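Local coordinates for glucose-6-phosphate dehydrogenase (Trypanosoma cruzi, PDB 5AQ1), which catalyses the NADP+-dependent oxidation of glucose 6-phosphate to 6-phosphogluconolactone, the first step of the pentose phosphate pathway, at residues 119-124 with 156-161; 126-131 with 142-147; 315-320 with 328-333. All blocks are in the same frame, centred on the assembly; numbering follows the deposited sequence.

Interactions 1 and 2 share helix 118-134 of the Rossmann-type coenzyme domain. In residues 119-124 one ring rests on the helix that follows strand 143-148; residues 126-131, further along the same helix, cover the strand itself. Their centres are about 13 Å apart. Neither touches the coenzyme: the side chain of V158 in interaction 1 is about 8 Å from NADPH, and that of F146 in interaction 2 about 13 Å. Interaction 3 belongs to the C-terminal domain, its centre about 40 Å from that of interaction 1 and 45 Å from that of interaction 2. There the side chain of Y318 lies about 11 Å from bound glucose 6-phosphate.

Interaction 1 of 3, residues 119-124 with 156-161; sequences EDFARL and VGVCRG
G157 O accepts the helical hydrogen bond from G161 N at 3.1 Å, and the turn of backbone between these two glycines is what the ring of F121 meets. No hydrogen bond joins helices 118-134 and 155-165 here. Their local axes come within 10.6 Å and cross at -56°, and F121 spans the gap. Its CG stands beside the backbone N and anti to the carbonyl carbon (chi1 -68°), which sends the ring out from its own helix. G161 CA lies over the centre of one face, 3.7 Å from the centroid, a CH-pi contact. G161 has no side chain, and in its place the flat ring lies directly on the main chain. V158 O comes obliquely to the ring, 4.0 Å from F121 CE1. The same CE1 has an apolar touch with V158 CG1 at 4.4 Å, a branch of the valine that packs beside L38 of the central sheet. Next to F121, D120 OD1 pairs with R123 NH1 at 3.0 Å in a salt bridge whose hydrogen bond is weak; S114 OG binds the other carboxylate oxygen. Thus D120 and R123 pair within helix 118-134, while the two helices meet through dispersion and weak C-H contacts, a ring face against the G161 backbone.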
# COMPACT_ATOMS: atom_id res chain seq x y z
N GLU B 119 19.86 -26.15 -55.11
CA GLU B 119 19.16 -27.18 -55.88
C GLU B 119 18.24 -28.01 -54.98
O GLU B 119 17.16 -28.41 -55.40
CB GLU B 119 20.15 -28.11 -56.59
CG GLU B 119 20.98 -27.46 -57.69
CD GLU B 119 22.22 -26.73 -57.19
OE1 GLU B 119 22.53 -26.82 -55.98
OE2 GLU B 119 22.88 -26.06 -58.01
N ASP B 120 18.69 -28.24 -53.75
CA ASP B 120 17.93 -29.04 -52.79
C ASP B 120 16.76 -28.27 -52.17
O ASP B 120 15.72 -28.87 -51.85
CB ASP B 120 18.86 -29.58 -51.70
CG ASP B 120 19.87 -30.57 -52.24
OD1 ASP B 120 19.51 -31.39 -53.11
OD2 ASP B 120 21.03 -30.54 -51.77
N PHE B 121 16.91 -26.96 -52.00
CA PHE B 121 15.81 -26.12 -51.53
C PHE B 121 14.77 -25.90 -52.63
O PHE B 121 13.60 -25.66 -52.33
CB PHE B 121 16.34 -24.78 -51.00
CG PHE B 121 17.13 -24.92 -49.73
CD1 PHE B 121 16.49 -25.12 -48.52
CD2 PHE B 121 18.52 -24.87 -49.75
CE1 PHE B 121 17.21 -25.26 -47.35
CE2 PHE B 121 19.25 -25.00 -48.58
CZ PHE B 121 18.59 -25.20 -47.38
N ALA B 122 15.20 -25.97 -53.88
CA ALA B 122 14.27 -25.98 -55.01
C ALA B 122 13.47 -27.29 -55.03
O ALA B 122 12.26 -27.27 -55.26
CB ALA B 122 15.02 -25.80 -56.32
N ARG B 123 14.15 -28.41 -54.80
CA ARG B 123 13.48 -29.71 -54.68
C ARG B 123 12.47 -29.70 -53.53
O ARG B 123 11.36 -30.20 -53.67
CB ARG B 123 14.49 -30.84 -54.47
CG ARG B 123 15.24 -31.24 -55.73
CD ARG B 123 16.39 -32.20 -55.44
NE ARG B 123 15.95 -33.42 -54.76
CZ ARG B 123 16.24 -33.76 -53.50
NH1 ARG B 123 17.00 -32.99 -52.73
NH2 ARG B 123 15.76 -34.90 -53.01
N LEU B 124 12.89 -29.14 -52.39
CA LEU B 124 12.02 -29.02 -51.21
C LEU B 124 10.76 -28.23 -51.54
O LEU B 124 9.65 -28.65 -51.21
CB LEU B 124 12.77 -28.34 -50.06
CG LEU B 124 12.00 -28.04 -48.77
CD1 LEU B 124 11.36 -29.28 -48.18
CD2 LEU B 124 12.92 -27.38 -47.74
N VAL B 156 22.39 -20.53 -40.45
CA VAL B 156 22.27 -19.38 -41.35
C VAL B 156 22.14 -19.83 -42.80
O VAL B 156 21.34 -19.26 -43.55
CB VAL B 156 23.47 -18.41 -41.20
CG1 VAL B 156 23.37 -17.27 -42.19
CG2 VAL B 156 23.54 -17.86 -39.77
N GLY B 157 22.91 -20.84 -43.19
CA GLY B 157 22.84 -21.41 -44.54
C GLY B 157 21.46 -21.94 -44.89
O GLY B 157 20.99 -21.77 -46.01
N VAL B 158 20.81 -22.58 -43.92
CA VAL B 158 19.46 -23.11 -44.11
C VAL B 158 18.44 -21.99 -44.22
O VAL B 158 17.53 -22.06 -45.05
CB VAL B 158 19.05 -24.06 -42.96
CG1 VAL B 158 17.58 -24.44 -43.06
CG2 VAL B 158 19.91 -25.31 -43.00
N CYS B 159 18.59 -20.96 -43.39
CA CYS B 159 17.73 -19.79 -43.46
C CYS B 159 17.86 -19.08 -44.81
O CYS B 159 16.86 -18.62 -45.37
CB CYS B 159 18.06 -18.82 -42.32
SG CYS B 159 17.60 -19.43 -40.67
N ARG B 160 19.08 -19.00 -45.35
CA ARG B 160 19.30 -18.37 -46.65
C ARG B 160 18.67 -19.17 -47.79
O ARG B 160 18.06 -18.59 -48.69
CB ARG B 160 20.80 -18.18 -46.92
CG ARG B 160 21.38 -16.98 -46.18
CD ARG B 160 22.87 -16.82 -46.42
NE ARG B 160 23.41 -15.76 -45.55
CZ ARG B 160 24.69 -15.58 -45.26
NH1 ARG B 160 25.63 -16.39 -45.77
NH2 ARG B 160 25.05 -14.59 -44.45
N GLY B 161 18.82 -20.49 -47.75
CA GLY B 161 18.24 -21.38 -48.75
C GLY B 161 16.72 -21.33 -48.77
O GLY B 161 16.10 -21.26 -49.83

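Interaction 2 of 3, residues 126-131 with 142-147; sequences ERILRM and GNRLFY
I128 and R144 make the principal contact between helix 118-134 and strand 143-148. The helix is the crossover that leads from strand 108-112 back to the fourth strand of the parallel sheet in this Rossmann-type domain, and its local axis runs 10.7 Å from that of the strand. The first kind of contact is aliphatic against guanidinium. I128 CG2 sits over one face of the R144 group, displaced toward its rim and 3.4 Å from R144 NE. L129 CD2 instead approaches the edge, in the plane of the group, 3.8 Å from R144 NH2. The second kind is wholly apolar: the longer branch of I128 carries CD1 to 3.9 Å from F146 CE1, meeting the ring obliquely. The beta-branch of isoleucine suits this place because its two arms serve different partners: with chi1 -68°, CG1 stands beside the backbone N and CG2 beside the carbonyl carbon. Around them, T34 and V36 of strand 33-38 also touch I128, and V36 touches F146, so the pair belongs to the packing between helix and sheet. The third kind is polar and comes from neighbouring residues. R144 is extended from CG to NE, and this length brings its head to the helix, where NE forms a salt bridge with E132 OE2 and NH1 a hydrogen bond with N125 OD1. Arginine therefore does two jobs: NE and NH1 have polar partners, which probably offsets the cost of burying its charge, while a face of the same flat group remains able to take a hydrophobic methyl.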
# COMPACT_ATOMS: atom_id res chain seq x y z
N GLU B 126 9.35 -27.79 -54.42
CA GLU B 126 8.52 -28.55 -55.37
C GLU B 126 7.73 -29.66 -54.68
O GLU B 126 6.59 -29.93 -55.04
CB GLU B 126 9.39 -29.16 -56.46
CG GLU B 126 9.95 -28.12 -57.42
CD GLU B 126 11.09 -28.64 -58.26
OE1 GLU B 126 11.20 -29.87 -58.49
OE2 GLU B 126 11.91 -27.80 -58.69
N ARG B 127 8.36 -30.30 -53.71
CA ARG B 127 7.71 -31.33 -52.92
C ARG B 127 6.56 -30.72 -52.11
O ARG B 127 5.49 -31.32 -52.00
CB ARG B 127 8.72 -32.00 -52.00
CG ARG B 127 8.15 -33.13 -51.16
CD ARG B 127 7.57 -34.25 -52.01
NE ARG B 127 7.72 -35.54 -51.34
CZ ARG B 127 8.82 -36.28 -51.35
NH1 ARG B 127 9.91 -35.89 -52.02
NH2 ARG B 127 8.85 -37.43 -50.68
N ILE B 128 6.80 -29.53 -51.57
CA ILE B 128 5.75 -28.79 -50.86
C ILE B 128 4.64 -28.42 -51.83
O ILE B 128 3.46 -28.59 -51.52
CB ILE B 128 6.31 -27.52 -50.18
CG1 ILE B 128 7.25 -27.90 -49.03
CG2 ILE B 128 5.17 -26.66 -49.64
CD1 ILE B 128 8.10 -26.76 -48.52
N LEU B 129 5.01 -27.92 -53.01
CA LEU B 129 4.02 -27.56 -54.04
C LEU B 129 3.11 -28.73 -54.39
O LEU B 129 1.90 -28.56 -54.52
CB LEU B 129 4.71 -27.05 -55.31
CG LEU B 129 5.23 -25.61 -55.35
CD1 LEU B 129 6.04 -25.39 -56.63
CD2 LEU B 129 4.12 -24.58 -55.22
N ARG B 130 3.70 -29.92 -54.56
CA ARG B 130 2.92 -31.14 -54.82
C ARG B 130 1.88 -31.40 -53.75
O ARG B 130 0.74 -31.77 -54.05
CB ARG B 130 3.83 -32.37 -54.92
CG ARG B 130 4.34 -32.61 -56.32
CD ARG B 130 5.07 -33.94 -56.44
NE ARG B 130 5.81 -33.99 -57.70
CZ ARG B 130 7.05 -33.52 -57.87
NH1 ARG B 130 7.72 -32.96 -56.87
NH2 ARG B 130 7.62 -33.62 -59.07
N MET B 131 2.29 -31.24 -52.49
CA MET B 131 1.40 -31.43 -51.36
C MET B 131 0.31 -30.36 -51.31
O MET B 131 -0.85 -30.66 -51.03
CB MET B 131 2.19 -31.44 -50.05
CG MET B 131 3.11 -32.64 -49.89
SD MET B 131 4.28 -32.46 -48.52
CE MET B 131 4.98 -34.11 -48.48
N GLY B 142 -0.97 -22.40 -49.82
CA GLY B 142 -0.76 -23.16 -48.59
C GLY B 142 0.15 -22.45 -47.60
O GLY B 142 1.05 -21.71 -48.00
N ASN B 143 -0.10 -22.67 -46.31
CA ASN B 143 0.74 -22.12 -45.25
C ASN B 143 1.89 -23.07 -44.94
O ASN B 143 1.69 -24.28 -44.89
CB ASN B 143 -0.09 -21.88 -43.99
CG ASN B 143 -1.20 -20.88 -44.21
OD1 ASN B 143 -0.97 -19.77 -44.69
ND2 ASN B 143 -2.42 -21.26 -43.86
N ARG B 144 3.08 -22.53 -44.71
CA ARG B 144 4.28 -23.34 -44.53
C ARG B 144 4.95 -23.04 -43.20
O ARG B 144 5.35 -21.91 -42.95
CB ARG B 144 5.26 -23.07 -45.67
CG ARG B 144 4.66 -23.27 -47.05
CD ARG B 144 5.71 -23.08 -48.14
NE ARG B 144 5.14 -23.30 -49.48
CZ ARG B 144 5.84 -23.27 -50.61
NH1 ARG B 144 7.15 -23.03 -50.60
NH2 ARG B 144 5.22 -23.49 -51.77
N LEU B 145 5.08 -24.06 -42.36
CA LEU B 145 5.81 -23.95 -41.09
C LEU B 145 7.11 -24.74 -41.19
O LEU B 145 7.09 -25.96 -41.34
CB LEU B 145 4.97 -24.48 -39.93
CG LEU B 145 5.58 -24.38 -38.53
CD1 LEU B 145 5.64 -22.95 -38.06
CD2 LEU B 145 4.79 -25.22 -37.54
N PHE B 146 8.24 -24.05 -41.11
CA PHE B 146 9.55 -24.69 -41.16
C PHE B 146 10.09 -24.83 -39.74
O PHE B 146 10.32 -23.82 -39.07
CB PHE B 146 10.52 -23.88 -42.01
CG PHE B 146 10.13 -23.81 -43.46
CD1 PHE B 146 10.34 -24.89 -44.30
CD2 PHE B 146 9.57 -22.65 -44.00
CE1 PHE B 146 9.98 -24.84 -45.64
CE2 PHE B 146 9.21 -22.59 -45.33
CZ PHE B 146 9.42 -23.68 -46.15
N TYR B 147 10.26 -26.07 -39.29
CA TYR B 147 10.86 -26.34 -37.98
C TYR B 147 12.34 -26.68 -38.18
O TYR B 147 12.66 -27.71 -38.78
CB TYR B 147 10.15 -27.50 -37.28
CG TYR B 147 10.34 -27.51 -35.77
CD1 TYR B 147 11.61 -27.66 -35.21
CD2 TYR B 147 9.26 -27.36 -34.91
CE1 TYR B 147 11.79 -27.66 -33.83
CE2 TYR B 147 9.43 -27.36 -33.53
CZ TYR B 147 10.70 -27.51 -33.00
OH TYR B 147 10.88 -27.52 -31.64

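Interaction 3 of 3, residues 315-320 with 328-333; sequences LGQYTA and GYLDDP
A backbone hydrogen bond from Y329 N to Y318 O, 3.0 Å long and nearly straight at 163°, brings residues 328-333 back against the end of strand 313-319. The strand belongs to the large mixed beta sheet of the C-terminal domain, and the returning loop begins with a type I turn: D331 N bonds to G328 O at 3.2 Å, and the D331 carboxylate bends back so that OD2 takes the G328 N-H. G328, with no side chain, fits closely beside the backbone of T319 and A320. Y318, Y329 and Q317 carry most of the side-chain contact. Y318 holds its ring in the crowded position between backbone N and carbonyl carbon (chi1 75°), turned over the loop. Y329 CB lies over the centre of one face of the Y318 ring, a CH-pi contact 4.0 Å from the centroid, and beyond it the Y329 ring presents its edge to Y318 in an offset edge-to-face pair, planes 75° apart. Tyrosine suits both places because each ring packs while its hydroxyl finds a polar partner: D261 OD1 for Y329, T253 N for Y318. Q317 reaches across Y329 with an extended chain, its NE2 3.7 Å from Y329 CD2 and its amide plane only modestly inclined to the ring. That amide gives its N-H groups to the carbonyls of S339 and C341, while OE1 rests against L330 CD1. At the edge of the Y318 ring, in its plane, a water lies 3.0 Å from Y318 OH and donates a weak hydrogen bond to G328 O.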
# COMPACT_ATOMS: atom_id res chain seq x y z
N LEU B 315 29.91 -20.70 -8.39
CA LEU B 315 29.97 -21.65 -9.48
C LEU B 315 30.39 -23.02 -8.98
O LEU B 315 31.11 -23.14 -7.99
CB LEU B 315 30.95 -21.17 -10.55
CG LEU B 315 30.40 -20.36 -11.72
CD1 LEU B 315 29.27 -19.43 -11.31
CD2 LEU B 315 31.53 -19.57 -12.37
N GLY B 316 29.95 -24.06 -9.69
CA GLY B 316 30.29 -25.43 -9.36
C GLY B 316 30.48 -26.32 -10.57
O GLY B 316 29.91 -26.07 -11.63
N GLN B 317 31.29 -27.36 -10.40
CA GLN B 317 31.56 -28.36 -11.43
C GLN B 317 31.57 -29.72 -10.75
O GLN B 317 32.37 -29.95 -9.84
CB GLN B 317 32.91 -28.08 -12.09
CG GLN B 317 33.25 -28.96 -13.28
CD GLN B 317 34.69 -28.77 -13.72
OE1 GLN B 317 35.62 -29.24 -13.07
NE2 GLN B 317 34.88 -28.07 -14.84
N TYR B 318 30.69 -30.63 -11.17
CA TYR B 318 30.49 -31.88 -10.43
C TYR B 318 31.65 -32.87 -10.57
O TYR B 318 32.27 -32.98 -11.63
CB TYR B 318 29.14 -32.55 -10.76
CG TYR B 318 29.03 -33.25 -12.10
CD1 TYR B 318 29.40 -34.58 -12.25
CD2 TYR B 318 28.51 -32.58 -13.21
CE1 TYR B 318 29.29 -35.22 -13.48
CE2 TYR B 318 28.38 -33.22 -14.43
CZ TYR B 318 28.77 -34.53 -14.56
OH TYR B 318 28.65 -35.16 -15.78
N THR B 319 31.94 -33.55 -9.47
CA THR B 319 32.94 -34.61 -9.42
C THR B 319 32.21 -35.94 -9.26
O THR B 319 30.98 -35.97 -9.14
CB THR B 319 33.91 -34.41 -8.24
OG1 THR B 319 33.17 -34.37 -7.01
CG2 THR B 319 34.69 -33.12 -8.41
N ALA B 320 32.96 -37.03 -9.25
CA ALA B 320 32.40 -38.38 -9.11
C ALA B 320 31.53 -38.52 -7.86
O ALA B 320 31.83 -37.95 -6.81
CB ALA B 320 33.52 -39.42 -9.08
N GLY B 328 32.91 -38.25 -12.61
CA GLY B 328 32.96 -36.80 -12.56
C GLY B 328 32.88 -36.14 -13.93
O GLY B 328 32.97 -36.81 -14.96
N TYR B 329 32.69 -34.83 -13.92
CA TYR B 329 32.62 -34.04 -15.15
C TYR B 329 33.93 -34.14 -15.93
O TYR B 329 33.92 -34.28 -17.15
CB TYR B 329 32.29 -32.57 -14.85
CG TYR B 329 32.22 -31.72 -16.10
CD1 TYR B 329 31.09 -31.74 -16.90
CD2 TYR B 329 33.29 -30.92 -16.49
CE1 TYR B 329 31.01 -30.98 -18.05
CE2 TYR B 329 33.22 -30.16 -17.64
CZ TYR B 329 32.09 -30.19 -18.42
OH TYR B 329 32.02 -29.44 -19.56
N LEU B 330 35.06 -34.06 -15.21
CA LEU B 330 36.39 -34.10 -15.83
C LEU B 330 36.81 -35.50 -16.29
O LEU B 330 37.83 -35.64 -16.97
CB LEU B 330 37.44 -33.53 -14.88
CG LEU B 330 37.31 -32.04 -14.54
CD1 LEU B 330 38.19 -31.68 -13.35
CD2 LEU B 330 37.64 -31.16 -15.73
N ASP B 331 36.06 -36.54 -15.92
CA ASP B 331 36.33 -37.90 -16.39
C ASP B 331 35.71 -38.18 -17.76
O ASP B 331 36.05 -39.18 -18.41
CB ASP B 331 35.84 -38.95 -15.38
CG ASP B 331 36.53 -38.83 -14.03
OD1 ASP B 331 37.65 -38.27 -13.97
OD2 ASP B 331 35.95 -39.30 -13.03
N ASP B 332 34.79 -37.32 -18.20
CA ASP B 332 34.21 -37.44 -19.54
C ASP B 332 35.33 -37.22 -20.56
O ASP B 332 35.93 -36.15 -20.58
CB ASP B 332 33.09 -36.39 -19.73
CG ASP B 332 32.48 -36.41 -21.13
OD1 ASP B 332 32.77 -37.32 -21.93
OD2 ASP B 332 31.70 -35.49 -21.44
N PRO B 333 35.62 -38.23 -21.40
CA PRO B 333 36.76 -38.12 -22.33
C PRO B 333 36.70 -36.96 -23.33
O PRO B 333 37.71 -36.67 -23.97
CB PRO B 333 36.74 -39.47 -23.07
CG PRO B 333 35.37 -40.01 -22.89
CD PRO B 333 34.95 -39.54 -21.53
O HOH W 1 29.85 -37.96 -15.84